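Local coordinates for p1 (PDB 6TY2), which suppresses RNA silencing and contributes to the spread of Rice yellow mottle virus, this chain being its zinc-binding C-terminal part, at residues Leu34-Cys39 with Gly46-Val51. Residues are numbered along the deposited sequence; the frame is centred on the assembly and turned at random.
Sequences LSRDAC and GRCRFV. With ZN (zinc ion), chain C.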
loop_
_atom_site.group_PDB
_atom_site.type_symbol
_atom_site.label_atom_id
_atom_site.label_comp_id
_atom_site.label_asym_id
_atom_site.label_seq_id
_atom_site.Cartn_x
_atom_site.Cartn_y
_atom_site.Cartn_z
ATOM N N LEU A 34 -2.871 -12.946 2.708
ATOM C CA LEU A 34 -2.178 -13.124 1.434
ATOM C C LEU A 34 -1.933 -14.595 1.068
ATOM O O LEU A 34 -1.706 -15.444 1.939
ATOM C CB LEU A 34 -0.832 -12.400 1.462
ATOM C CG LEU A 34 -0.711 -10.885 1.354
ATOM C CD1 LEU A 34 -1.468 -10.168 2.454
ATOM C CD2 LEU A 34 0.758 -10.533 1.425
ATOM N N SER A 35 -1.957 -14.879 -0.229
ATOM C CA SER A 35 -1.436 -16.138 -0.756
ATOM C C SER A 35 -0.791 -15.827 -2.087
ATOM O O SER A 35 -0.872 -14.698 -2.555
ATOM C CB SER A 35 -2.537 -17.182 -0.934
ATOM O OG SER A 35 -3.452 -16.763 -1.928
ATOM N N ARG A 36 -0.167 -16.824 -2.706
ATOM C CA ARG A 36 0.408 -16.639 -4.027
ATOM C C ARG A 36 -0.648 -16.218 -5.034
ATOM O O ARG A 36 -0.342 -15.563 -6.021
ATOM C CB ARG A 36 1.099 -17.922 -4.504
ATOM C CG ARG A 36 2.333 -18.294 -3.700
ATOM C CD ARG A 36 3.018 -19.543 -4.247
ATOM N NE ARG A 36 4.079 -20.013 -3.354
ATOM C CZ ARG A 36 4.922 -20.998 -3.648
ATOM N NH1 ARG A 36 4.837 -21.624 -4.815
ATOM N NH2 ARG A 36 5.855 -21.356 -2.775
ATOM N N ASP A 37 -1.894 -16.583 -4.790
ATOM C CA ASP A 37 -2.943 -16.294 -5.760
ATOM C C ASP A 37 -3.676 -14.963 -5.526
ATOM O O ASP A 37 -4.557 -14.599 -6.302
ATOM C CB ASP A 37 -3.927 -17.458 -5.788
ATOM C CG ASP A 37 -3.241 -18.776 -6.122
ATOM O OD1 ASP A 37 -2.509 -18.850 -7.147
ATOM O OD2 ASP A 37 -3.413 -19.724 -5.335
ATOM N N ALA A 38 -3.294 -14.241 -4.476
ATOM C CA ALA A 38 -3.734 -12.862 -4.285
ATOM C C ALA A 38 -2.821 -12.224 -3.257
ATOM O O ALA A 38 -2.943 -12.482 -2.065
ATOM C CB ALA A 38 -5.201 -12.790 -3.843
ATOM N N CYS A 39 -1.913 -11.382 -3.737
ATOM C CA CYS A 39 -0.818 -10.855 -2.929
ATOM C C CYS A 39 -0.592 -9.359 -3.184
ATOM O O CYS A 39 -0.682 -8.911 -4.322
ATOM C CB CYS A 39 0.438 -11.662 -3.247
ATOM S SG CYS A 39 1.966 -11.037 -2.653
ATOM N N GLY A 46 4.325 -11.109 -10.367
ATOM C CA GLY A 46 4.725 -12.107 -11.342
ATOM C C GLY A 46 4.715 -13.496 -10.751
ATOM O O GLY A 46 3.990 -14.390 -11.202
ATOM N N ARG A 47 5.543 -13.692 -9.736
ATOM C CA ARG A 47 5.546 -14.947 -9.046
ATOM C C ARG A 47 4.248 -15.057 -8.254
ATOM O O ARG A 47 3.660 -16.120 -8.183
ATOM C CB ARG A 47 6.779 -15.062 -8.156
ATOM C CG ARG A 47 8.073 -15.069 -8.950
ATOM C CD ARG A 47 9.279 -15.028 -8.029
ATOM N NE ARG A 47 9.375 -13.731 -7.376
ATOM C CZ ARG A 47 10.302 -13.414 -6.486
ATOM N NH1 ARG A 47 11.214 -14.307 -6.142
ATOM N NH2 ARG A 47 10.316 -12.206 -5.945
ATOM N N CYS A 48 3.789 -13.947 -7.685
ATOM C CA CYS A 48 2.456 -13.888 -7.078
ATOM C C CYS A 48 1.480 -13.082 -7.942
ATOM O O CYS A 48 1.892 -12.255 -8.745
ATOM C CB CYS A 48 2.528 -13.274 -5.674
ATOM S SG CYS A 48 3.414 -14.316 -4.520
ATOM N N ARG A 49 0.184 -13.330 -7.779
ATOM C CA ARG A 49 -0.807 -12.486 -8.434
ATOM C C ARG A 49 -0.901 -11.183 -7.677
ATOM O O ARG A 49 -1.352 -11.158 -6.539
ATOM C CB ARG A 49 -2.169 -13.155 -8.483
ATOM C CG ARG A 49 -3.194 -12.364 -9.276
ATOM C CD ARG A 49 -4.463 -13.165 -9.457
ATOM N NE ARG A 49 -5.429 -12.459 -10.287
ATOM C CZ ARG A 49 -6.573 -12.986 -10.707
ATOM N NH1 ARG A 49 -6.894 -14.232 -10.376
ATOM N NH2 ARG A 49 -7.393 -12.267 -11.458
ATOM N N PHE A 50 -0.480 -10.099 -8.308
ATOM C CA PHE A 50 -0.407 -8.824 -7.620
ATOM C C PHE A 50 -1.772 -8.161 -7.614
ATOM O O PHE A 50 -2.336 -7.822 -8.654
ATOM C CB PHE A 50 0.645 -7.927 -8.268
ATOM C CG PHE A 50 0.864 -6.623 -7.560
ATOM C CD1 PHE A 50 1.046 -6.583 -6.193
ATOM C CD2 PHE A 50 0.913 -5.440 -8.272
ATOM C CE1 PHE A 50 1.252 -5.386 -5.542
ATOM C CE2 PHE A 50 1.123 -4.238 -7.634
ATOM C CZ PHE A 50 1.292 -4.209 -6.267
ATOM N N VAL A 51 -2.296 -8.000 -6.408
ATOM C CA VAL A 51 -3.586 -7.402 -6.160
ATOM C C VAL A 51 -3.310 -6.214 -5.268
ATOM O O VAL A 51 -3.260 -6.345 -4.044
ATOM C CB VAL A 51 -4.541 -8.397 -5.496
ATOM C CG1 VAL A 51 -5.887 -7.736 -5.186
ATOM C CG2 VAL A 51 -4.705 -9.604 -6.404
HETATM ZN ZN ZN C . 3.374 -12.856 -2.749
#
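C39 and C48 bring their thiolates to one zinc ion, each SG lying 2.3 Å from the metal, in a zinc finger completed by H8 of helix 3-24 and by H44. The site is a worked example of a small zinc-bound part of a protein whose one regular element is a helix, here 3-24, with the metal tying its loops to that helix. C39 holds SG anti to its backbone N (chi1 168°), whereas C48 holds SG anti to its carbonyl carbon (chi1 -67°); the two different rotamers bring both sulfurs to the same ion from adjacent backbones. Behind the two sulfurs, C39 CB and C48 CB touch at 3.6 Å, and I4 of the helix also touches C48.

Three backbone hydrogen bonds join the two segments directly. C39 and F50 form a single parallel bridge, with C39 N donating to R49 O at 2.9 Å and C39 O receiving V51 N at 2.8 Å. Just upstream, the type I turn S35-A38, which includes an ST turn through S35 OG, presents R36 O to R49 N at 2.9 Å in a nearly straight bond (170°).

Side chains border this frame. A38 CB meets V51 CG2, while R36 reaches away to a salt bridge with D5 of the helix. F50 packs on P42 and S45, and C39 O lies oblique to its ring, nearest to CD1. The extended R49 chain passes alongside the turn, its CB and CD each 3.5 Å from D37 O.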